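Periplasmic binding protein (Veillonella parvula, PDB 4MO9) probably binds a ligand in the periplasm for uptake, as a TroA-like solute-binding protein of the FepB type, and holds trimethylamine oxide in this crystal. Local coordinates at residues A[41-45]-A[98-102]; A[45-51]-A[147-151]; A[95-99]-A[110-114]; A[117-123]-A[142-148]. All coordinates share one frame; numbering follows the deposited sequence.

Contact 1: A[41-45]-A[98-102]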
# COMPACT_ATOMS: atom_id res chain seq x y z
N VAL A 41 10.98 -14.60 12.01
CA VAL A 41 9.81 -14.41 11.17
C VAL A 41 10.11 -14.79 9.71
O VAL A 41 11.22 -14.53 9.23
CB VAL A 41 9.34 -12.93 11.24
CG1 VAL A 41 8.13 -12.67 10.33
CG2 VAL A 41 9.03 -12.52 12.69
N VAL A 42 9.16 -15.42 9.02
CA VAL A 42 9.23 -15.58 7.56
C VAL A 42 8.29 -14.56 6.92
O VAL A 42 7.08 -14.56 7.18
CB VAL A 42 8.83 -17.01 7.10
CG1 VAL A 42 8.72 -17.07 5.58
CG2 VAL A 42 9.83 -18.04 7.60
N LEU A 43 8.85 -13.67 6.10
CA LEU A 43 8.07 -12.62 5.45
C LEU A 43 7.33 -13.10 4.21
O LEU A 43 7.84 -13.94 3.46
CB LEU A 43 8.99 -11.47 5.03
CG LEU A 43 9.81 -10.82 6.15
CD1 LEU A 43 10.80 -9.81 5.55
CD2 LEU A 43 8.87 -10.16 7.15
N GLN A 44 6.14 -12.55 3.99
CA GLN A 44 5.42 -12.69 2.73
C GLN A 44 4.87 -11.32 2.34
O GLN A 44 4.57 -10.49 3.23
CB GLN A 44 4.27 -13.68 2.86
CG GLN A 44 4.69 -15.12 3.04
CD GLN A 44 5.29 -15.71 1.78
OE1 GLN A 44 6.51 -15.93 1.70
NE2 GLN A 44 4.45 -16.00 0.80
N TRP A 45 4.73 -11.11 1.04
CA TRP A 45 4.18 -9.86 0.46
C TRP A 45 4.81 -8.57 1.00
O TRP A 45 4.11 -7.61 1.30
CB TRP A 45 2.65 -9.81 0.64
CG TRP A 45 1.91 -10.72 -0.29
CD1 TRP A 45 2.45 -11.73 -1.06
CD2 TRP A 45 0.50 -10.70 -0.58
NE1 TRP A 45 1.45 -12.33 -1.81
CE2 TRP A 45 0.25 -11.72 -1.53
CE3 TRP A 45 -0.57 -9.91 -0.13
CZ2 TRP A 45 -1.03 -11.97 -2.04
CZ3 TRP A 45 -1.84 -10.16 -0.64
CH2 TRP A 45 -2.06 -11.18 -1.59
N VAL A 98 13.13 -16.83 0.73
CA VAL A 98 12.07 -17.84 0.62
C VAL A 98 11.13 -17.53 -0.54
O VAL A 98 11.02 -16.37 -0.97
CB VAL A 98 11.22 -17.98 1.92
CG1 VAL A 98 12.08 -18.43 3.07
CG2 VAL A 98 10.55 -16.65 2.25
N GLY A 99 10.44 -18.55 -1.05
CA GLY A 99 9.49 -18.33 -2.12
C GLY A 99 8.26 -17.58 -1.64
O GLY A 99 8.16 -17.21 -0.46
N THR A 100 7.32 -17.35 -2.55
CA THR A 100 6.07 -16.69 -2.20
C THR A 100 4.89 -17.66 -2.36
O THR A 100 4.81 -18.37 -3.36
CB THR A 100 5.88 -15.41 -3.06
OG1 THR A 100 6.85 -14.43 -2.64
CG2 THR A 100 4.50 -14.83 -2.88
N ILE A 101 4.00 -17.70 -1.37
CA ILE A 101 2.80 -18.54 -1.42
C ILE A 101 2.00 -18.21 -2.68
O ILE A 101 1.75 -17.04 -2.96
CB ILE A 101 1.88 -18.28 -0.20
CG1 ILE A 101 2.56 -18.73 1.09
CG2 ILE A 101 0.53 -18.99 -0.36
CD1 ILE A 101 2.69 -20.24 1.20
N GLY A 102 1.59 -19.23 -3.43
CA GLY A 102 0.77 -19.00 -4.60
C GLY A 102 1.62 -18.97 -5.86
O GLY A 102 1.10 -19.10 -6.97
O HOH W 1 5.99 -12.43 -1.09
O HOH W 2 1.11 -14.37 -3.91
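Val42 to Gln44 and Val98 to Ile101 are extended pieces of chain that run past each other, the first turning at Trp45; the end-to-end directions of Val42-Trp45 and Val98-Ile101 differ by 55°. The first piece leaves the C-terminal end of strand 41-42, part of the parallel sheet of this solute-binding-protein lobe, and the second belongs to the long loop between helices 79-88 and 108-112. The backbones approach as they proceed: the CA atoms of Val42 and Val98 are 7.8 Å apart, those of Gln44 and Thr100 6.4 Å. At such spacings the loop lies beside the strand end without extending the sheet. At the wider end the two valines meet methyl to methyl, Val42 CG1 standing 3.8 Å from Val98 CG2. With its CG1 anti to the backbone N (chi1 172°), Val42 turns that branch toward the loop. In the middle Gln44 contributes the most buried surface: its chain bends at chi2, and the flat carboxamide group is laid against the backbone from Gly99 to Ile101, while Ile101 brings CG1 across it at about a right angle. At the narrower end the CG2 methyl of Thr100 lies at the edge of the indole, 4.1 Å from Trp45 NE1. Two waters close this end. One takes the backbone N-H of Trp45 at 2.8 Å and shares a hydrogen bond with Thr100 OG1, 2.7 Å away. The other lies in the plane of the indole, accepting from Trp45 NE1 at 2.9 Å and donating to Ile101 O.

Contact 2: A[45-51]-A[147-151]. With TMO (trimethylamine oxide), chain B.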
# COMPACT_ATOMS: atom_id res chain seq x y z
N TRP A 45 4.73 -11.11 1.04
CA TRP A 45 4.18 -9.86 0.46
C TRP A 45 4.81 -8.57 1.00
O TRP A 45 4.11 -7.61 1.30
CB TRP A 45 2.65 -9.81 0.64
CG TRP A 45 1.91 -10.72 -0.29
CD1 TRP A 45 2.45 -11.73 -1.06
CD2 TRP A 45 0.50 -10.70 -0.58
NE1 TRP A 45 1.45 -12.33 -1.81
CE2 TRP A 45 0.25 -11.72 -1.53
CE3 TRP A 45 -0.57 -9.91 -0.13
CZ2 TRP A 45 -1.03 -11.97 -2.04
CZ3 TRP A 45 -1.84 -10.16 -0.64
CH2 TRP A 45 -2.06 -11.18 -1.59
N SER A 46 6.14 -8.55 1.12
CA SER A 46 6.83 -7.36 1.61
C SER A 46 6.56 -6.14 0.73
O SER A 46 6.69 -6.20 -0.51
CB SER A 46 8.33 -7.62 1.78
OG SER A 46 8.52 -8.57 2.81
N GLY A 47 6.17 -5.03 1.36
CA GLY A 47 5.86 -3.82 0.62
C GLY A 47 4.49 -3.88 -0.04
O GLY A 47 4.13 -2.97 -0.79
N ALA A 48 3.74 -4.95 0.24
CA ALA A 48 2.43 -5.13 -0.39
C ALA A 48 1.37 -5.62 0.60
O ALA A 48 0.53 -6.46 0.26
CB ALA A 48 2.55 -6.09 -1.57
N GLY A 49 1.40 -5.10 1.82
CA GLY A 49 0.39 -5.50 2.79
C GLY A 49 0.79 -6.67 3.66
O GLY A 49 0.05 -7.05 4.57
N GLY A 50 1.96 -7.25 3.39
CA GLY A 50 2.58 -8.18 4.34
C GLY A 50 3.18 -7.39 5.49
O GLY A 50 3.15 -6.15 5.47
N PRO A 51 3.78 -8.07 6.47
CA PRO A 51 4.21 -7.36 7.69
C PRO A 51 5.49 -6.51 7.56
O PRO A 51 5.77 -5.76 8.49
CB PRO A 51 4.45 -8.51 8.68
CG PRO A 51 4.90 -9.64 7.79
CD PRO A 51 4.00 -9.52 6.57
N ILE A 147 -3.21 -11.02 9.13
CA ILE A 147 -3.30 -9.57 9.20
C ILE A 147 -4.08 -9.10 7.97
O ILE A 147 -4.28 -9.88 7.03
CB ILE A 147 -1.90 -8.93 9.21
CG1 ILE A 147 -1.17 -9.23 7.90
CG2 ILE A 147 -1.07 -9.42 10.42
CD1 ILE A 147 0.14 -8.44 7.73
N ASP A 148 -4.52 -7.85 7.94
CA ASP A 148 -5.36 -7.43 6.83
C ASP A 148 -5.36 -5.92 6.66
O ASP A 148 -6.23 -5.21 7.20
CB ASP A 148 -6.80 -7.96 6.97
CG ASP A 148 -7.64 -7.73 5.71
OD1 ASP A 148 -7.09 -7.34 4.65
OD2 ASP A 148 -8.87 -7.96 5.76
N TYR A 149 -4.39 -5.43 5.90
CA TYR A 149 -4.38 -4.03 5.51
C TYR A 149 -5.20 -3.80 4.25
O TYR A 149 -5.54 -2.66 3.92
CB TYR A 149 -2.93 -3.57 5.30
CG TYR A 149 -2.09 -3.53 6.56
CD1 TYR A 149 -2.54 -2.86 7.69
CD2 TYR A 149 -0.85 -4.15 6.61
CE1 TYR A 149 -1.77 -2.81 8.85
CE2 TYR A 149 -0.07 -4.12 7.76
CZ TYR A 149 -0.54 -3.44 8.88
OH TYR A 149 0.24 -3.40 10.01
N HIS A 150 -5.55 -4.88 3.54
CA HIS A 150 -6.23 -4.74 2.24
C HIS A 150 -7.68 -4.34 2.42
O HIS A 150 -8.29 -3.75 1.51
CB HIS A 150 -6.14 -6.03 1.41
CG HIS A 150 -4.76 -6.35 0.93
ND1 HIS A 150 -3.80 -6.90 1.75
CD2 HIS A 150 -4.18 -6.20 -0.29
CE1 HIS A 150 -2.68 -7.06 1.06
NE2 HIS A 150 -2.89 -6.66 -0.18
N ALA A 151 -8.26 -4.65 3.58
CA ALA A 151 -9.66 -4.30 3.83
C ALA A 151 -9.86 -2.78 3.82
O ALA A 151 -10.94 -2.28 3.50
CB ALA A 151 -10.13 -4.87 5.16
CAA TMO B . 2.13 -8.00 -5.84
NAC TMO B . 2.03 -9.11 -4.88
CAD TMO B . 2.40 -10.37 -5.54
CAB TMO B . 2.97 -8.89 -3.78
OAE TMO B . 0.85 -9.17 -4.44
O HOH W 3 -1.17 -6.26 -2.26
O HOH W 4 -2.60 -7.13 4.65
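Gly49 and His150 share the largest surfaces of this contact, where the loop opened by the type II beta turn from Trp45 to Ala48 meets the end of strand 143-147 and the loop that follows it, in the lobe built on the parallel sheet. Trp45 O holds the turn, accepting from Ala48 N and Gly50 N on opposite faces of its plane. With CG beside the backbone N and opposite the carbonyl carbon (chi1 -68°), His150 lays its imidazole against Gly49; a CB there would lie only 2.4 Å from His150 CE1, so no side chain would fit. The same CE1 comes 3.6 Å from Trp45 CZ3, near the indole plane, the ring planes standing at 63°. Over one indole face sits the trimethylamine oxide oxygen, 3.9 Å from Trp45 CE2, and Ala48 CB touches a ligand methyl. With Trp45 cut back to an alanine, the ligand would probably lose the indole face beneath its oxygen, and His150 the neighbour at its CE1. Ile147 sends CD1 to 3.5 Å from Gly49 O. A water donates to Gly49 O at 2.7 Å, accepts from Tyr149 N and reaches His150 ND1 at 3.1 Å, while a second links Ala48 O with His150 NE2.

Contact 3: A[95-99]-A[110-114]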
# COMPACT_ATOMS: atom_id res chain seq x y z
N ILE A 95 19.78 -12.14 4.49
CA ILE A 95 18.79 -13.05 5.06
C ILE A 95 18.40 -14.10 4.01
O ILE A 95 18.14 -13.75 2.86
CB ILE A 95 17.53 -12.29 5.52
CG1 ILE A 95 17.89 -11.22 6.57
CG2 ILE A 95 16.48 -13.25 6.07
CD1 ILE A 95 16.75 -10.24 6.87
N PRO A 96 18.38 -15.39 4.41
CA PRO A 96 17.96 -16.46 3.49
C PRO A 96 16.66 -16.11 2.77
O PRO A 96 15.73 -15.61 3.41
CB PRO A 96 17.77 -17.65 4.42
CG PRO A 96 18.78 -17.42 5.51
CD PRO A 96 18.80 -15.92 5.72
N VAL A 97 16.61 -16.36 1.47
CA VAL A 97 15.45 -16.02 0.65
C VAL A 97 14.42 -17.16 0.66
O VAL A 97 14.81 -18.33 0.64
CB VAL A 97 15.89 -15.70 -0.80
CG1 VAL A 97 14.70 -15.58 -1.73
CG2 VAL A 97 16.72 -14.42 -0.83
N VAL A 98 13.13 -16.83 0.73
CA VAL A 98 12.07 -17.84 0.62
C VAL A 98 11.13 -17.53 -0.54
O VAL A 98 11.02 -16.37 -0.97
CB VAL A 98 11.22 -17.98 1.92
CG1 VAL A 98 12.08 -18.43 3.07
CG2 VAL A 98 10.55 -16.65 2.25
N GLY A 99 10.44 -18.55 -1.05
CA GLY A 99 9.49 -18.33 -2.12
C GLY A 99 8.26 -17.58 -1.64
O GLY A 99 8.16 -17.21 -0.46
N GLN A 110 11.83 -25.94 2.53
CA GLN A 110 12.91 -24.95 2.61
C GLN A 110 12.62 -23.95 3.73
O GLN A 110 13.51 -23.53 4.46
CB GLN A 110 13.08 -24.23 1.27
CG GLN A 110 14.26 -23.26 1.21
CD GLN A 110 13.87 -21.81 1.47
OE1 GLN A 110 14.73 -20.96 1.74
NE2 GLN A 110 12.58 -21.52 1.40
N VAL A 111 11.35 -23.59 3.86
CA VAL A 111 10.94 -22.65 4.90
C VAL A 111 11.06 -23.28 6.29
O VAL A 111 11.64 -22.68 7.20
CB VAL A 111 9.51 -22.16 4.68
CG1 VAL A 111 9.09 -21.27 5.84
CG2 VAL A 111 9.41 -21.42 3.35
N VAL A 112 10.52 -24.50 6.44
CA VAL A 112 10.62 -25.25 7.70
C VAL A 112 12.08 -25.38 8.15
O VAL A 112 12.38 -25.35 9.34
CB VAL A 112 9.98 -26.66 7.57
CG1 VAL A 112 10.24 -27.51 8.81
CG2 VAL A 112 8.49 -26.53 7.32
N ALA A 113 12.97 -25.49 7.17
CA ALA A 113 14.39 -25.66 7.45
C ALA A 113 15.04 -24.41 8.04
O ALA A 113 16.17 -24.46 8.52
CB ALA A 113 15.12 -26.09 6.20
N LEU A 114 14.33 -23.29 7.99
CA LEU A 114 14.81 -22.05 8.59
C LEU A 114 14.47 -21.95 10.08
O LEU A 114 14.82 -20.97 10.74
CB LEU A 114 14.21 -20.85 7.85
CG LEU A 114 14.59 -20.69 6.38
CD1 LEU A 114 13.87 -19.49 5.83
CD2 LEU A 114 16.08 -20.52 6.20
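Val98 CG1 is the bump of this contact, and the hollow that takes it is walled by Gln110 and Val111 of helix 108-112 and Leu114 farther along the chain. Leu114 makes the tightest wall, its CD1 only 3.5 Å from Val98 CG1, closer than methyl groups usually pack. Val111 CG2 forms the second wall at 4.0 Å from the same CG1, and the flat end of Gln110 passes across Val98 at about a right angle to make the third. Leu114 is forked over the loop: while CD1 bears on Val98, CD2 rests 3.8 Å from Pro96 CB, with Pro96 CG next nearest. Pro96 and Val98 thus both project toward segment 110-114, with Val97 turned away between them. A turn of chain brings Leu114 round to face the loop, closed by Leu114 N bonding to Val111 O at 2.9 Å. Gln110 reaches the loop because its CG stands opposite the backbone N (chi1 -175°) and the chain then bends, laying the amide beside Val98 and near the carbonyl of Val97. Replacing Gln110 with an alanine would probably uncover one flank of Val98 and leave the Val97 carbonyl without its polar neighbour. Beyond the two segments, Pro96 and Val98 form backbone hydrogen bonds with Met70. Val98 and Val111 both pack on Val42, so the loop and helix 108-112 meet over strand 41-42 of the alpha/beta lobe. The chemistry is mostly aliphatic, methyl packed on methyl, with one amide at its margin beside the Val97 carbonyl.

Contact 4: A[117-123]-A[142-148]; sequences DVIFIPV and IQTIYID
Ile121 and Tyr146 lie side by side on one face of two parallel strands, 118-122 and 143-147, whose axes cross at -30°. Six backbone hydrogen bonds of 2.9 to 3.1 Å, from Gln143 N to Asp117 O through to Val123 N to Ile147 O, join the strands. Tyr146 can be followed outward. Its CB lies 3.8 Å from Ile121 O. CG stands beside the backbone N and opposite the carbonyl carbon (chi1 -67°), which lays the ring along Ile121. One ring edge faces that carbonyl, CD1 lying 3.4 Å from Ile121 O and 3.7 Å from Ile121 CB. CE1 runs on along the isoleucine to 3.9 Å from Ile121 CG2. The Thr144 methyl CG2 sits over one ring face, toward its rim, and at the tip OH hydrogen-bonds Glu130 of helix 123-132. On the other face of the sheet Phe120 puts CD1 3.7 Å from Ile145 CB, and Val118 CG2 meets Ile145 CD1 at 3.8 Å, with helix 154-168 covering Phe120 and Ile145. Neighbouring parallel strands joined through helices 123-132 and 134-139 make a beta-alpha-beta crossover, the repeating element of a Rossmann-like alpha/beta lobe.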
# COMPACT_ATOMS: atom_id res chain seq x y z
N ASP A 117 9.59 -19.04 13.71
CA ASP A 117 8.63 -19.16 14.80
C ASP A 117 7.25 -18.64 14.41
O ASP A 117 6.24 -19.15 14.90
CB ASP A 117 9.14 -18.56 16.12
CG ASP A 117 9.81 -17.20 15.95
OD1 ASP A 117 9.59 -16.52 14.92
OD2 ASP A 117 10.56 -16.79 16.88
N VAL A 118 7.20 -17.65 13.53
CA VAL A 118 5.92 -17.11 13.09
C VAL A 118 5.94 -16.66 11.64
O VAL A 118 6.96 -16.17 11.13
CB VAL A 118 5.43 -15.95 14.01
CG1 VAL A 118 6.30 -14.75 13.82
CG2 VAL A 118 4.00 -15.56 13.68
N ILE A 119 4.82 -16.84 10.95
CA ILE A 119 4.64 -16.26 9.62
C ILE A 119 3.36 -15.44 9.65
O ILE A 119 2.33 -15.92 10.13
CB ILE A 119 4.59 -17.37 8.54
CG1 ILE A 119 4.31 -16.79 7.16
CG2 ILE A 119 3.54 -18.42 8.85
CD1 ILE A 119 4.42 -17.83 6.09
N PHE A 120 3.45 -14.18 9.19
CA PHE A 120 2.27 -13.32 9.08
C PHE A 120 1.71 -13.43 7.67
O PHE A 120 2.45 -13.29 6.68
CB PHE A 120 2.62 -11.85 9.39
CG PHE A 120 3.20 -11.63 10.76
CD1 PHE A 120 2.36 -11.47 11.87
CD2 PHE A 120 4.57 -11.60 10.95
CE1 PHE A 120 2.89 -11.27 13.15
CE2 PHE A 120 5.12 -11.41 12.24
CZ PHE A 120 4.27 -11.25 13.34
N ILE A 121 0.41 -13.69 7.58
CA ILE A 121 -0.22 -13.91 6.28
C ILE A 121 -1.37 -12.95 6.07
O ILE A 121 -2.31 -12.92 6.86
CB ILE A 121 -0.75 -15.35 6.16
CG1 ILE A 121 0.40 -16.35 6.24
CG2 ILE A 121 -1.53 -15.53 4.84
CD1 ILE A 121 1.28 -16.39 4.96
N PRO A 122 -1.32 -12.14 4.99
CA PRO A 122 -2.49 -11.30 4.71
C PRO A 122 -3.74 -12.14 4.44
O PRO A 122 -3.65 -13.24 3.86
CB PRO A 122 -2.07 -10.54 3.44
CG PRO A 122 -0.55 -10.47 3.54
CD PRO A 122 -0.18 -11.84 4.11
N VAL A 123 -4.89 -11.64 4.87
CA VAL A 123 -6.16 -12.32 4.60
C VAL A 123 -6.37 -12.60 3.11
O VAL A 123 -6.89 -13.65 2.73
CB VAL A 123 -7.35 -11.51 5.18
CG1 VAL A 123 -8.68 -11.96 4.59
CG2 VAL A 123 -7.37 -11.64 6.72
N ILE A 142 5.18 -24.11 13.57
CA ILE A 142 5.28 -22.69 13.22
C ILE A 142 3.91 -22.01 13.35
O ILE A 142 2.90 -22.54 12.86
CB ILE A 142 5.81 -22.52 11.78
CG1 ILE A 142 7.20 -23.18 11.66
CG2 ILE A 142 5.87 -21.05 11.38
CD1 ILE A 142 7.56 -23.61 10.25
N GLN A 143 3.86 -20.85 14.00
CA GLN A 143 2.59 -20.17 14.24
C GLN A 143 2.18 -19.29 13.07
O GLN A 143 3.04 -18.68 12.42
CB GLN A 143 2.64 -19.35 15.53
CG GLN A 143 3.06 -20.19 16.74
CD GLN A 143 2.19 -21.42 16.91
OE1 GLN A 143 0.96 -21.33 17.03
NE2 GLN A 143 2.82 -22.60 16.90
N THR A 144 0.88 -19.23 12.80
CA THR A 144 0.35 -18.36 11.75
C THR A 144 -0.41 -17.20 12.40
O THR A 144 -1.21 -17.42 13.33
CB THR A 144 -0.63 -19.14 10.85
OG1 THR A 144 0.08 -20.19 10.15
CG2 THR A 144 -1.31 -18.22 9.85
N ILE A 145 -0.16 -15.98 11.94
CA ILE A 145 -0.90 -14.81 12.41
C ILE A 145 -1.48 -14.06 11.21
O ILE A 145 -0.72 -13.54 10.38
CB ILE A 145 -0.01 -13.88 13.27
CG1 ILE A 145 0.43 -14.61 14.55
CG2 ILE A 145 -0.75 -12.61 13.63
CD1 ILE A 145 1.25 -13.71 15.51
N TYR A 146 -2.80 -14.01 11.09
CA TYR A 146 -3.41 -13.31 9.93
C TYR A 146 -3.50 -11.81 10.17
O TYR A 146 -3.82 -11.37 11.27
CB TYR A 146 -4.79 -13.88 9.61
CG TYR A 146 -4.72 -15.31 9.12
CD1 TYR A 146 -3.97 -15.64 7.99
CD2 TYR A 146 -5.40 -16.33 9.78
CE1 TYR A 146 -3.89 -16.94 7.54
CE2 TYR A 146 -5.32 -17.64 9.33
CZ TYR A 146 -4.56 -17.93 8.21
OH TYR A 146 -4.48 -19.23 7.76
N ILE A 147 -3.21 -11.02 9.13
CA ILE A 147 -3.30 -9.57 9.20
C ILE A 147 -4.08 -9.10 7.97
O ILE A 147 -4.28 -9.88 7.03
CB ILE A 147 -1.90 -8.93 9.21
CG1 ILE A 147 -1.17 -9.23 7.90
CG2 ILE A 147 -1.07 -9.42 10.42
CD1 ILE A 147 0.14 -8.44 7.73
N ASP A 148 -4.52 -7.85 7.94
CA ASP A 148 -5.36 -7.43 6.83
C ASP A 148 -5.36 -5.92 6.66
O ASP A 148 -6.23 -5.21 7.20
CB ASP A 148 -6.80 -7.96 6.97
CG ASP A 148 -7.64 -7.73 5.71
OD1 ASP A 148 -7.09 -7.34 4.65
OD2 ASP A 148 -8.87 -7.96 5.76

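In the fold
All four contacts lie in the lobe built round the parallel sheet ordered 67-69, 41-42, 118-122, 143-147. Contact 4 joins its last two strands; contact 1, about 10 Å away between centres, starts from neighbouring strand 41-42, and Val42 N probably bonds to Val118 O. Contact 3 adjoins contact 1 through shared Val98 and Gly99, about 9 Å off between centres, and comes before contact 4 along the chain. Contact 2 shares Trp45 with contact 1 and Ile147 and Asp148 with contact 4, and its long loop encloses contact 3. Pro122 packs on Trp45 and Gly49, so the C-terminal end of strand 118-122 lies behind the loop carrying the pocket residues Trp45 and Ala48, whereas contact 3 lies farther out.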